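Local coordinates for IroE-like serine hydrolase (PDB 3GFF), which probably hydrolyses ester bonds as an alpha/beta-hydrolase of the esterase D family, with a substrate that has not been established, at residues Leu22-Arg26 and Thr84-Asp89; Leu32-Tyr36 and Pro74-Ile78; Thr91-Thr95 and Phe174-Tyr179; Val97-Gly101 and Ser207-Gly211; Leu197-Asn203 and Phe237-Pro243. One frame throughout, in Å; residues are numbered along the deposited sequence.

In the fold
All five contacts tie parts of one alpha/beta-hydrolase chain together. Contact 5 is the closest to its centre, with half of its touching residues buried and backbone bonds pairing two neighbouring strands at one end of the sheet. Contacts 1 and 2 lie towards the other end, where strands 24-31 and 77-81 run side by side: the first is a network of charges, the second an apolar meeting of a turn with a strand start. Contacts 3 and 4 adjoin each other far from contact 2, across the chain's centre. Both use the loop after helix 86-89, contact 3 combining two buried rings with polar bonds, contact 4 being surface packing without hydrogen bonds. Met87 also packs on Phe174, linking contacts 1 and 3.

Contact 1: Leu22-Arg26 and Thr84-Asp89; sequences LKETR and TNRMRD
Arg26, on the strand that starts at Glu24, and Thr84, just before the single helical turn 86-89, bring their CA atoms to 7.6 Å, whereas Leu22 and Asp89 stand wider apart. No backbone hydrogen bond spans this gap, so side chains bridge it. Glu24 puts CG between its own N and carbonyl carbon (chi1 59°) and then runs straight out, which delivers OE2 to three donors. Thr84 OG1 donates to Glu24 OE2 over 3.0 Å, arriving from above the carboxylate plane. Arg88 NH2 meets the same OE2 at 3.0 Å; the oxygen lies in the guanidinium plane, although the two flat groups are turned 42° apart. Arg26 NE supplies the third bond to Glu24 OE2, 3.1 Å long and on the anti side of the carboxylate. Such a concentration of donors would be expected to favour the charged form of Glu24. Arg88 is gripped in turn by its neighbour: NE and NH2 both reach Asp89 OD1, side-on, at 2.8 and 2.9 Å. Arg26 NH2 also approaches Asp89 OD2, but too closely in the model to be trusted. Apolar atoms frame the charges, with Leu22 CD2 over a face of the Arg88 guanidinium and Thr84 CG2 over a face of that of Arg26. Asn85 is the N-cap of the short helix, its OD1 accepting from Arg88 N. Phe117 and Phe120 of helix 114-132 pack beside Arg26. Glu24, Arg26, Arg88 and Asp89 form a salt-bridge network that pins the helical turn to the beta hairpin 12-31, beside a G1 beta bulge in which Lys23 and Glu24 face Ser19.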
# COMPACT_ATOMS: atom_id res chain seq x y z
N LEU A 22 6.88 21.02 -25.67
CA LEU A 22 5.85 21.66 -24.85
C LEU A 22 6.13 23.17 -24.60
O LEU A 22 5.26 23.88 -24.10
CB LEU A 22 5.62 20.85 -23.54
CG LEU A 22 5.09 19.42 -23.77
CD1 LEU A 22 4.88 18.60 -22.49
CD2 LEU A 22 3.78 19.48 -24.57
N LYS A 23 7.31 23.65 -24.98
CA LYS A 23 7.68 25.07 -24.83
C LYS A 23 7.57 25.53 -23.36
O LYS A 23 7.13 26.64 -23.06
CB LYS A 23 6.83 25.93 -25.79
CG LYS A 23 7.50 27.23 -26.24
CD LYS A 23 6.65 28.07 -27.21
CE LYS A 23 7.50 29.15 -27.95
NZ LYS A 23 8.20 30.18 -27.09
N GLU A 24 8.02 24.67 -22.46
CA GLU A 24 8.01 24.95 -21.02
C GLU A 24 9.04 24.10 -20.31
O GLU A 24 9.60 23.17 -20.87
CB GLU A 24 6.61 24.66 -20.41
CG GLU A 24 6.14 23.23 -20.59
CD GLU A 24 4.68 22.96 -20.17
OE1 GLU A 24 3.88 23.90 -20.03
OE2 GLU A 24 4.32 21.78 -20.03
N THR A 25 9.28 24.45 -19.05
CA THR A 25 10.10 23.67 -18.16
C THR A 25 9.22 22.56 -17.61
O THR A 25 8.08 22.82 -17.22
CB THR A 25 10.55 24.51 -16.97
OG1 THR A 25 11.21 25.68 -17.47
CG2 THR A 25 11.51 23.72 -16.06
N ARG A 26 9.74 21.34 -17.63
CA ARG A 26 9.06 20.20 -17.09
C ARG A 26 9.85 19.64 -15.91
O ARG A 26 11.04 19.43 -16.01
CB ARG A 26 8.84 19.13 -18.18
CG ARG A 26 7.59 19.32 -19.03
CD ARG A 26 6.39 19.46 -18.09
NE ARG A 26 5.11 19.15 -18.70
CZ ARG A 26 4.27 18.19 -18.32
NH1 ARG A 26 4.47 17.43 -17.27
NH2 ARG A 26 3.16 18.04 -18.99
N THR A 84 1.85 20.31 -15.32
CA THR A 84 1.79 21.76 -15.44
C THR A 84 0.29 21.93 -15.80
O THR A 84 -0.55 22.14 -14.92
CB THR A 84 2.76 22.27 -16.48
OG1 THR A 84 2.38 21.78 -17.76
CG2 THR A 84 4.20 21.82 -16.16
N ASN A 85 -0.06 21.75 -17.08
CA ASN A 85 -1.46 21.79 -17.53
C ASN A 85 -2.00 20.34 -17.76
O ASN A 85 -1.90 19.74 -18.84
CB ASN A 85 -1.59 22.68 -18.77
CG ASN A 85 -3.03 23.03 -19.11
OD1 ASN A 85 -3.99 22.36 -18.69
ND2 ASN A 85 -3.19 24.06 -19.93
N ARG A 86 -2.57 19.80 -16.70
CA ARG A 86 -3.11 18.45 -16.68
C ARG A 86 -4.27 18.21 -17.66
O ARG A 86 -4.32 17.17 -18.32
CB ARG A 86 -3.58 18.16 -15.26
CG ARG A 86 -4.18 16.78 -15.03
CD ARG A 86 -4.23 16.46 -13.55
NE ARG A 86 -4.32 15.02 -13.37
CZ ARG A 86 -5.45 14.35 -13.17
NH1 ARG A 86 -6.61 15.00 -13.07
NH2 ARG A 86 -5.41 13.02 -13.05
N MSE A 87 -5.20 19.14 -17.77
CA MSE A 87 -6.30 18.93 -18.71
C MSE A 87 -5.78 18.96 -20.15
O MSE A 87 -6.36 18.36 -21.02
CB MSE A 87 -7.43 19.93 -18.51
CG MSE A 87 -8.32 19.64 -17.27
SE MSE A 87 -9.17 17.86 -17.32
CE MSE A 87 -10.17 18.22 -18.91
N ARG A 88 -4.68 19.64 -20.38
CA ARG A 88 -4.14 19.75 -21.72
C ARG A 88 -3.42 18.48 -22.08
O ARG A 88 -3.67 17.94 -23.14
CB ARG A 88 -3.19 20.94 -21.82
CG ARG A 88 -2.63 21.25 -23.21
CD ARG A 88 -1.42 22.15 -23.07
NE ARG A 88 -0.35 21.47 -22.35
CZ ARG A 88 0.78 22.03 -21.93
NH1 ARG A 88 1.02 23.33 -22.13
NH2 ARG A 88 1.68 21.30 -21.28
N ASP A 89 -2.57 17.99 -21.17
CA ASP A 89 -1.68 16.87 -21.45
C ASP A 89 -2.27 15.49 -21.26
O ASP A 89 -1.75 14.56 -21.82
CB ASP A 89 -0.46 16.96 -20.55
CG ASP A 89 0.36 18.22 -20.79
OD1 ASP A 89 0.33 18.76 -21.92
OD2 ASP A 89 1.05 18.66 -19.84

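Contact 2: Leu32-Tyr36 and Pro74-Ile78; sequences LPEGY and PKVII
Pro33 heads a type II beta turn, Pro33 to Tyr36, that leaves strand 24-31 and lies against the start of strand 77-81. The turn is closed by Tyr36 N donating to Pro33 O over 3.1 Å, and Gly35 takes the positive phi (88°) that its third position calls for. The proline ring is the centre of the contact. Its CD lies 3.4 Å from Val76 O, and the same carbon packs against Ile77 CG1 at 4.0 Å. At the ring's CB, Pro33 meets Lys75 CB at 3.7 Å. Lys75 bends at chi2 (-72°), which carries its aliphatic chain back along the turn until CE touches Glu34 CG at 3.6 Å. Their charged ends stay further apart, Glu34 OE2 and Lys75 NZ being 4.8 Å from each other, so the methylenes rather than an ion pair make the touch. Within the turn segment, Leu32 CD2 lies over the centre of the Tyr36 ring, which also forms a cation-pi contact with Arg134. Tyr43 packs on both Pro33 and Lys75. Strand 77-81 runs between its sheet neighbours here, Ile77 bonding by its backbone to strand 43-48 and Ile78 to Ala31, while helix 51-65 packs on the side chain of Ile78.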
# COMPACT_ATOMS: atom_id res chain seq x y z
N LEU A 32 15.97 5.73 -7.50
CA LEU A 32 16.85 4.69 -8.00
C LEU A 32 16.67 3.45 -7.09
O LEU A 32 16.45 3.58 -5.90
CB LEU A 32 18.32 5.16 -8.01
CG LEU A 32 18.69 6.28 -9.00
CD1 LEU A 32 20.13 6.68 -8.78
CD2 LEU A 32 18.48 5.85 -10.48
N PRO A 33 16.75 2.25 -7.66
CA PRO A 33 16.58 1.09 -6.81
C PRO A 33 17.74 0.95 -5.85
O PRO A 33 18.83 1.51 -6.07
CB PRO A 33 16.57 -0.07 -7.81
CG PRO A 33 17.30 0.39 -8.93
CD PRO A 33 17.02 1.87 -9.06
N GLU A 34 17.50 0.28 -4.74
CA GLU A 34 18.57 0.08 -3.82
C GLU A 34 19.53 -0.91 -4.49
O GLU A 34 19.11 -1.82 -5.23
CB GLU A 34 18.10 -0.29 -2.41
CG GLU A 34 17.19 -1.45 -2.19
CD GLU A 34 16.67 -1.51 -0.71
OE1 GLU A 34 17.27 -0.89 0.20
OE2 GLU A 34 15.64 -2.17 -0.46
N GLY A 35 20.82 -0.64 -4.28
CA GLY A 35 21.91 -1.36 -4.90
C GLY A 35 22.31 -0.76 -6.24
O GLY A 35 23.28 -1.20 -6.83
N TYR A 36 21.57 0.25 -6.74
CA TYR A 36 21.87 0.85 -8.04
C TYR A 36 23.37 1.11 -8.31
O TYR A 36 23.93 0.58 -9.27
CB TYR A 36 21.06 2.13 -8.28
CG TYR A 36 21.29 2.64 -9.67
CD1 TYR A 36 20.63 2.07 -10.78
CD2 TYR A 36 22.20 3.67 -9.91
CE1 TYR A 36 20.89 2.52 -12.08
CE2 TYR A 36 22.45 4.12 -11.20
CZ TYR A 36 21.81 3.55 -12.28
OH TYR A 36 22.10 4.02 -13.54
N PRO A 74 10.69 -7.16 -8.98
CA PRO A 74 12.10 -6.83 -9.12
C PRO A 74 12.37 -5.35 -8.84
O PRO A 74 11.44 -4.54 -8.68
CB PRO A 74 12.40 -7.21 -10.58
CG PRO A 74 11.13 -7.20 -11.28
CD PRO A 74 10.02 -7.33 -10.28
N LYS A 75 13.65 -5.01 -8.78
CA LYS A 75 14.06 -3.63 -8.59
C LYS A 75 13.75 -2.81 -9.86
O LYS A 75 13.91 -3.29 -10.94
CB LYS A 75 15.56 -3.59 -8.29
CG LYS A 75 15.98 -4.29 -6.97
CD LYS A 75 15.55 -3.50 -5.80
CE LYS A 75 16.14 -4.00 -4.46
NZ LYS A 75 15.66 -5.35 -4.06
N VAL A 76 13.28 -1.58 -9.71
CA VAL A 76 13.00 -0.71 -10.86
C VAL A 76 13.50 0.71 -10.60
O VAL A 76 13.79 1.07 -9.47
CB VAL A 76 11.50 -0.61 -11.15
CG1 VAL A 76 10.90 -2.02 -11.42
CG2 VAL A 76 10.77 0.08 -9.97
N ILE A 77 13.62 1.48 -11.69
CA ILE A 77 13.90 2.92 -11.68
C ILE A 77 12.49 3.53 -11.74
O ILE A 77 11.69 3.15 -12.59
CB ILE A 77 14.72 3.37 -12.93
CG1 ILE A 77 16.16 2.80 -12.86
CG2 ILE A 77 14.76 4.91 -13.06
CD1 ILE A 77 16.96 2.94 -14.13
N ILE A 78 12.16 4.38 -10.77
CA ILE A 78 10.85 5.02 -10.71
C ILE A 78 10.97 6.46 -11.17
O ILE A 78 11.81 7.22 -10.64
CB ILE A 78 10.26 5.02 -9.29
CG1 ILE A 78 10.42 3.62 -8.66
CG2 ILE A 78 8.78 5.42 -9.33
CD1 ILE A 78 9.94 3.52 -7.26

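Contact 3: Thr91-Thr95 and Phe174-Tyr179; sequences TPTHT and FDSPHY
Thr93 OG1 donates a very short hydrogen bond, 2.5 Å, to Asp175 OD2. The other carboxylate oxygen, Asp175 OD1, accepts from a water 2.8 Å away that is also hydrogen-bonded to Thr95 OG1, so both oxygens are tied to the facing loop. Beside this polar pair, two aromatic rings take aliphatic groups on their faces. Pro92 CG sits 3.4 Å from the centroid of the Tyr179 ring and 10° off its normal, a nearly axial CH-pi contact. Phe174 holds CG anti to its N (chi1 180°), sending its ring to the 91-95 loop, where Thr91 CG2 makes another CH-pi contact, 3.7 Å from the centroid but offset toward the rim. At the edge of that same ring Thr93 O lies in the ring plane, 3.2 Å from Phe174 CE2. Thr95 CG2 packs on Phe174 CZ at 3.7 Å. In the alpha/beta-hydrolase fold these are loops joining helices and strands: residues 91-95 lie between helices 86-89 and 114-132, and residues 174-179 lead from strand 164-168 into helix 178-189. Asp175 O accepts from Tyr179 N, and the peptide bond before Pro177 is cis. Further out, Tyr179 OH bonds to Glu153 OE1, and Leu149 of the same helix, 146-156, backs Phe174. Thr91 OG1 is held by Met87 O and Gly112 N.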
# COMPACT_ATOMS: atom_id res chain seq x y z
N THR A 91 -5.54 14.60 -21.83
CA THR A 91 -6.73 14.38 -22.66
C THR A 91 -6.36 14.13 -24.12
O THR A 91 -5.62 14.89 -24.70
CB THR A 91 -7.76 15.53 -22.50
OG1 THR A 91 -7.17 16.80 -22.80
CG2 THR A 91 -8.31 15.55 -21.04
N PRO A 92 -6.82 13.01 -24.68
CA PRO A 92 -6.48 12.65 -26.05
C PRO A 92 -7.29 13.39 -27.11
O PRO A 92 -6.81 13.55 -28.25
CB PRO A 92 -6.76 11.16 -26.09
CG PRO A 92 -7.84 10.93 -25.04
CD PRO A 92 -7.66 11.99 -24.02
N THR A 93 -8.50 13.82 -26.74
CA THR A 93 -9.37 14.56 -27.63
C THR A 93 -9.81 15.86 -26.95
O THR A 93 -9.78 15.99 -25.72
CB THR A 93 -10.59 13.70 -28.07
OG1 THR A 93 -11.31 13.22 -26.92
CG2 THR A 93 -10.13 12.51 -28.89
N HIS A 94 -10.21 16.80 -27.78
CA HIS A 94 -10.67 18.10 -27.38
C HIS A 94 -12.20 18.16 -27.29
O HIS A 94 -12.89 17.77 -28.22
CB HIS A 94 -10.20 19.16 -28.38
CG HIS A 94 -10.73 20.54 -28.10
ND1 HIS A 94 -10.31 21.29 -27.03
CD2 HIS A 94 -11.66 21.29 -28.75
CE1 HIS A 94 -10.96 22.44 -27.02
NE2 HIS A 94 -11.81 22.45 -28.04
N THR A 95 -12.70 18.68 -26.18
CA THR A 95 -14.12 18.97 -25.97
C THR A 95 -14.18 20.01 -24.85
O THR A 95 -13.31 20.05 -23.98
CB THR A 95 -14.99 17.74 -25.59
OG1 THR A 95 -16.38 18.13 -25.50
CG2 THR A 95 -14.56 17.16 -24.25
N PHE A 174 -14.49 10.86 -20.23
CA PHE A 174 -14.06 12.07 -20.88
C PHE A 174 -14.35 11.98 -22.38
O PHE A 174 -13.97 11.02 -23.05
CB PHE A 174 -12.60 12.41 -20.62
CG PHE A 174 -12.17 13.65 -21.31
CD1 PHE A 174 -12.47 14.88 -20.79
CD2 PHE A 174 -11.57 13.59 -22.54
CE1 PHE A 174 -12.13 16.03 -21.45
CE2 PHE A 174 -11.21 14.74 -23.20
CZ PHE A 174 -11.47 15.96 -22.65
N ASP A 175 -15.05 13.00 -22.88
CA ASP A 175 -15.42 13.10 -24.29
C ASP A 175 -16.05 11.82 -24.79
O ASP A 175 -15.80 11.40 -25.92
CB ASP A 175 -14.21 13.52 -25.13
CG ASP A 175 -14.57 13.82 -26.59
OD1 ASP A 175 -15.74 14.10 -26.87
OD2 ASP A 175 -13.68 13.79 -27.46
N SER A 176 -16.88 11.20 -23.94
CA SER A 176 -17.68 10.03 -24.29
C SER A 176 -18.99 10.47 -24.95
O SER A 176 -19.62 11.46 -24.50
CB SER A 176 -18.02 9.17 -23.07
OG SER A 176 -18.63 9.93 -22.04
N PRO A 177 -19.47 9.69 -25.94
CA PRO A 177 -18.94 8.40 -26.41
C PRO A 177 -17.78 8.43 -27.42
O PRO A 177 -17.23 7.38 -27.73
CB PRO A 177 -20.17 7.77 -27.09
CG PRO A 177 -20.91 8.91 -27.64
CD PRO A 177 -20.68 10.08 -26.69
N HIS A 178 -17.46 9.61 -27.95
CA HIS A 178 -16.45 9.79 -28.97
C HIS A 178 -15.09 9.16 -28.71
O HIS A 178 -14.61 8.38 -29.55
CB HIS A 178 -16.26 11.28 -29.29
CG HIS A 178 -15.21 11.56 -30.32
ND1 HIS A 178 -15.44 11.42 -31.68
CD2 HIS A 178 -13.95 12.02 -30.20
CE1 HIS A 178 -14.34 11.75 -32.34
NE2 HIS A 178 -13.42 12.11 -31.47
N TYR A 179 -14.42 9.50 -27.61
CA TYR A 179 -13.09 8.93 -27.40
C TYR A 179 -13.15 7.42 -27.21
O TYR A 179 -12.38 6.67 -27.79
CB TYR A 179 -12.27 9.63 -26.29
CG TYR A 179 -10.92 8.96 -26.13
CD1 TYR A 179 -10.01 8.97 -27.17
CD2 TYR A 179 -10.59 8.24 -24.96
CE1 TYR A 179 -8.83 8.33 -27.08
CE2 TYR A 179 -9.37 7.61 -24.85
CZ TYR A 179 -8.50 7.65 -25.92
OH TYR A 179 -7.30 7.02 -25.86
O HOH W 1 -17.60 15.64 -25.43

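Contact 4: Val97-Gly101 and Ser207-Gly211; sequences VLPSG and SPGFG
Leu98 packs onto Gly209, which has no side chain. Its CB and CG both lie 4.3 Å from Gly209 CA. At the branch the two methyls part: Leu98 CD1 closes on Gly209 CA at 3.8 Å, while Leu98 CD2 swings toward Gly209 N, 4.1 Å away, and the ring carbon Pro208 CB. Next along the chain, Pro99 CB packs on Phe210 CE2 at 3.6 Å. Phe210 holds CG anti to its carbonyl carbon (chi1 -66°), which brings the far end of the ring to Pro99 and Ser100. Ser100 CB meets Gly209 O at 3.7 Å and lies near Phe210 CE1. Each side is shaped by its own turn: Gly101 N bonds to Leu98 O in a type I turn, and Phe210 N to Ser207 O at 2.8 Å in the small hairpin 206-212, where Phe210 and Gly211 facing Ser207 make a classic bulge. Tyr215 packs on Pro99 and meets the Phe210 ring. An imidazole, probably from crystallisation, touches Pro208 close to the probable Ser-His-Asp site. With no hydrogen bond across it, this surface contact rests on van der Waals packing, and no directional bond joins these two segments.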
# COMPACT_ATOMS: atom_id res chain seq x y z
N VAL A 97 -17.12 20.20 -23.09
CA VAL A 97 -18.26 19.76 -22.32
C VAL A 97 -18.06 18.44 -21.57
O VAL A 97 -17.21 17.63 -21.92
CB VAL A 97 -19.58 19.61 -23.20
CG1 VAL A 97 -20.05 20.97 -23.77
CG2 VAL A 97 -19.40 18.57 -24.32
N LEU A 98 -18.86 18.27 -20.50
CA LEU A 98 -18.93 17.04 -19.73
C LEU A 98 -19.88 16.11 -20.53
O LEU A 98 -20.53 16.57 -21.44
CB LEU A 98 -19.51 17.31 -18.33
CG LEU A 98 -18.66 18.13 -17.35
CD1 LEU A 98 -19.52 18.90 -16.36
CD2 LEU A 98 -17.63 17.22 -16.64
N PRO A 99 -19.95 14.81 -20.18
CA PRO A 99 -20.83 13.85 -20.88
C PRO A 99 -22.30 14.25 -20.91
O PRO A 99 -23.05 13.84 -21.81
CB PRO A 99 -20.66 12.57 -20.07
CG PRO A 99 -19.32 12.68 -19.47
CD PRO A 99 -19.16 14.13 -19.13
N SER A 100 -22.70 15.06 -19.93
CA SER A 100 -24.06 15.57 -19.82
C SER A 100 -24.38 16.60 -20.88
O SER A 100 -25.57 16.87 -21.11
CB SER A 100 -24.24 16.27 -18.48
OG SER A 100 -23.23 17.25 -18.31
N GLY A 101 -23.34 17.19 -21.50
CA GLY A 101 -23.52 18.28 -22.48
C GLY A 101 -23.28 19.66 -21.86
O GLY A 101 -23.19 20.65 -22.55
N SER A 207 -20.06 10.39 -10.69
CA SER A 207 -19.53 10.45 -12.05
C SER A 207 -19.58 11.91 -12.44
O SER A 207 -20.66 12.55 -12.39
CB SER A 207 -20.34 9.61 -13.02
OG SER A 207 -20.30 8.24 -12.67
N PRO A 208 -18.42 12.47 -12.81
CA PRO A 208 -18.33 13.89 -13.19
C PRO A 208 -19.44 14.31 -14.15
O PRO A 208 -19.75 13.60 -15.14
CB PRO A 208 -16.95 13.98 -13.86
CG PRO A 208 -16.17 12.99 -13.11
CD PRO A 208 -17.10 11.81 -12.89
N GLY A 209 -20.07 15.44 -13.83
CA GLY A 209 -21.17 15.98 -14.61
C GLY A 209 -22.52 15.32 -14.34
O GLY A 209 -23.53 15.79 -14.83
N PHE A 210 -22.55 14.23 -13.58
CA PHE A 210 -23.80 13.50 -13.28
C PHE A 210 -24.16 13.45 -11.81
O PHE A 210 -25.32 13.22 -11.45
CB PHE A 210 -23.79 12.07 -13.88
CG PHE A 210 -23.77 12.03 -15.40
CD1 PHE A 210 -24.82 12.59 -16.13
CD2 PHE A 210 -22.74 11.40 -16.09
CE1 PHE A 210 -24.83 12.55 -17.51
CE2 PHE A 210 -22.75 11.34 -17.47
CZ PHE A 210 -23.79 11.92 -18.19
N GLY A 211 -23.20 13.69 -10.92
CA GLY A 211 -23.52 13.61 -9.51
C GLY A 211 -23.50 12.16 -9.13
O GLY A 211 -22.61 11.43 -9.57

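Contact 5: Leu197-Asn203 and Phe237-Pro243; sequences LFMAIAN and FMAKYYP
Leu197 and Phe237 both carry CG anti to the backbone N (chi1 172° and 171°), which lays them side by side on the same face of the sheet, Leu197 CD2 against Phe237 CD1 at 3.7 Å. They belong to two parallel strands, 195-201 and 235-241, at one end of the central sheet of the alpha/beta-hydrolase fold, joined through helix 215-230 in a beta-alpha-beta unit. That helix covers this face, its Leu227 touching both side chains. Met199, modelled as selenomethionine, follows on the same side: its SE comes in at the edge of the Phe237 ring, 4.8 Å from the centroid, a Met-aromatic contact. Nearer the backbone, Met199 CB packs on Ala239 CB at 4.0 Å. Phe198, Met238, Ala200 and Lys240 point to the other face, where helix 250-263 touches Met238. Here Phe198 CD1 meets Met238 CG at 3.8 Å, and Ala200 CB lies 3.8 Å from Tyr242 CE1. The backbones alternate donor and acceptor in the regular parallel pattern, from Met238 N to Leu197 O through to Tyr242 N, which reaches Ile201 O over 2.7 Å. Ala202 N bonds to Asp169 OD1, and Asp169 probably serves as the acid of a Ser-His-Asp triad, so this edge pair adjoins the presumed active site. Tyr242 OH is held by Asp257, while Lys217 NZ reaches both Tyr241 OH and Asn203 OD1. The other half of that amide closes the pairing: Asn203 ND2 donates to a lone pair of Pro243 O at 3.0 Å, with an N-H...O angle of 160°.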
# COMPACT_ATOMS: atom_id res chain seq x y z
N LEU A 197 -1.76 -4.73 -20.61
CA LEU A 197 -2.66 -3.76 -20.03
C LEU A 197 -3.29 -4.37 -18.78
O LEU A 197 -3.76 -5.51 -18.79
CB LEU A 197 -3.78 -3.36 -21.01
CG LEU A 197 -4.88 -2.47 -20.39
CD1 LEU A 197 -4.37 -1.05 -20.03
CD2 LEU A 197 -6.06 -2.39 -21.32
N PHE A 198 -3.26 -3.61 -17.69
CA PHE A 198 -3.96 -3.98 -16.45
C PHE A 198 -4.90 -2.84 -16.17
O PHE A 198 -4.49 -1.67 -16.20
CB PHE A 198 -2.98 -4.15 -15.27
CG PHE A 198 -3.66 -4.27 -13.91
CD1 PHE A 198 -4.09 -5.50 -13.44
CD2 PHE A 198 -3.84 -3.15 -13.11
CE1 PHE A 198 -4.70 -5.63 -12.21
CE2 PHE A 198 -4.43 -3.26 -11.88
CZ PHE A 198 -4.88 -4.51 -11.43
N MSE A 199 -6.17 -3.15 -15.94
CA MSE A 199 -7.14 -2.13 -15.52
C MSE A 199 -7.61 -2.35 -14.08
O MSE A 199 -8.01 -3.47 -13.70
CB MSE A 199 -8.39 -2.14 -16.43
CG MSE A 199 -8.14 -1.65 -17.82
SE MSE A 199 -9.69 -1.86 -18.95
CE MSE A 199 -10.96 -0.74 -17.94
N ALA A 200 -7.58 -1.29 -13.27
CA ALA A 200 -8.15 -1.32 -11.92
C ALA A 200 -9.47 -0.60 -12.11
O ALA A 200 -9.50 0.44 -12.79
CB ALA A 200 -7.28 -0.57 -10.88
N ILE A 201 -10.54 -1.13 -11.53
CA ILE A 201 -11.85 -0.54 -11.66
C ILE A 201 -12.46 -0.39 -10.27
O ILE A 201 -12.74 -1.40 -9.61
CB ILE A 201 -12.80 -1.39 -12.57
CG1 ILE A 201 -12.15 -1.67 -13.92
CG2 ILE A 201 -14.17 -0.68 -12.75
CD1 ILE A 201 -12.90 -2.68 -14.84
N ALA A 202 -12.65 0.86 -9.83
CA ALA A 202 -13.20 1.15 -8.51
C ALA A 202 -14.74 1.26 -8.53
O ALA A 202 -15.35 1.02 -9.56
CB ALA A 202 -12.55 2.43 -7.93
N ASN A 203 -15.33 1.62 -7.39
CA ASN A 203 -16.78 1.74 -7.23
C ASN A 203 -17.17 3.16 -6.73
O ASN A 203 -17.79 3.30 -5.66
CB ASN A 203 -17.24 0.65 -6.25
CG ASN A 203 -18.77 0.51 -6.16
OD1 ASN A 203 -19.48 0.89 -7.07
ND2 ASN A 203 -19.26 -0.01 -5.04
N PHE A 237 -4.03 -9.03 -21.04
CA PHE A 237 -4.94 -8.13 -20.38
C PHE A 237 -5.47 -8.70 -19.11
O PHE A 237 -5.74 -9.92 -18.98
CB PHE A 237 -6.13 -7.83 -21.31
CG PHE A 237 -7.25 -7.05 -20.65
CD1 PHE A 237 -7.06 -5.74 -20.26
CD2 PHE A 237 -8.50 -7.62 -20.47
CE1 PHE A 237 -8.06 -5.04 -19.63
CE2 PHE A 237 -9.53 -6.91 -19.88
CZ PHE A 237 -9.32 -5.64 -19.44
N MSE A 238 -5.60 -7.84 -18.13
CA MSE A 238 -6.37 -8.26 -16.98
C MSE A 238 -6.93 -7.06 -16.22
O MSE A 238 -6.32 -6.00 -16.20
CB MSE A 238 -5.58 -9.29 -16.19
CG MSE A 238 -4.81 -8.90 -15.06
SE MSE A 238 -5.74 -9.57 -13.55
CE MSE A 238 -6.69 -11.05 -14.39
N ALA A 239 -8.15 -7.21 -15.71
CA ALA A 239 -8.83 -6.19 -14.94
C ALA A 239 -9.23 -6.75 -13.57
O ALA A 239 -9.37 -7.97 -13.41
CB ALA A 239 -10.09 -5.68 -15.68
N LYS A 240 -9.32 -5.87 -12.59
CA LYS A 240 -9.81 -6.22 -11.27
C LYS A 240 -10.75 -5.12 -10.81
O LYS A 240 -10.42 -3.95 -10.91
CB LYS A 240 -8.70 -6.47 -10.24
CG LYS A 240 -9.27 -6.82 -8.84
CD LYS A 240 -8.23 -7.19 -7.77
CE LYS A 240 -8.07 -8.70 -7.56
NZ LYS A 240 -7.09 -8.94 -6.46
N TYR A 241 -11.94 -5.51 -10.38
CA TYR A 241 -12.95 -4.61 -9.84
C TYR A 241 -12.84 -4.58 -8.31
O TYR A 241 -12.73 -5.62 -7.66
CB TYR A 241 -14.37 -5.05 -10.29
CG TYR A 241 -15.51 -4.31 -9.57
CD1 TYR A 241 -15.63 -2.91 -9.70
CD2 TYR A 241 -16.44 -4.99 -8.80
CE1 TYR A 241 -16.63 -2.23 -9.07
CE2 TYR A 241 -17.48 -4.30 -8.14
CZ TYR A 241 -17.56 -2.90 -8.31
OH TYR A 241 -18.55 -2.19 -7.70
N TYR A 242 -12.88 -3.38 -7.75
CA TYR A 242 -12.75 -3.13 -6.31
C TYR A 242 -14.02 -2.45 -5.76
O TYR A 242 -14.11 -1.22 -5.71
CB TYR A 242 -11.54 -2.21 -6.07
CG TYR A 242 -10.20 -2.77 -6.52
CD1 TYR A 242 -9.71 -2.53 -7.80
CD2 TYR A 242 -9.39 -3.48 -5.64
CE1 TYR A 242 -8.48 -3.03 -8.20
CE2 TYR A 242 -8.18 -3.98 -6.01
CZ TYR A 242 -7.71 -3.73 -7.29
OH TYR A 242 -6.51 -4.26 -7.65
N PRO A 243 -14.99 -3.24 -5.31
CA PRO A 243 -16.24 -2.61 -4.84
C PRO A 243 -16.07 -1.73 -3.59
O PRO A 243 -16.89 -0.84 -3.37
CB PRO A 243 -17.13 -3.82 -4.51
CG PRO A 243 -16.18 -4.92 -4.20
CD PRO A 243 -15.01 -4.70 -5.12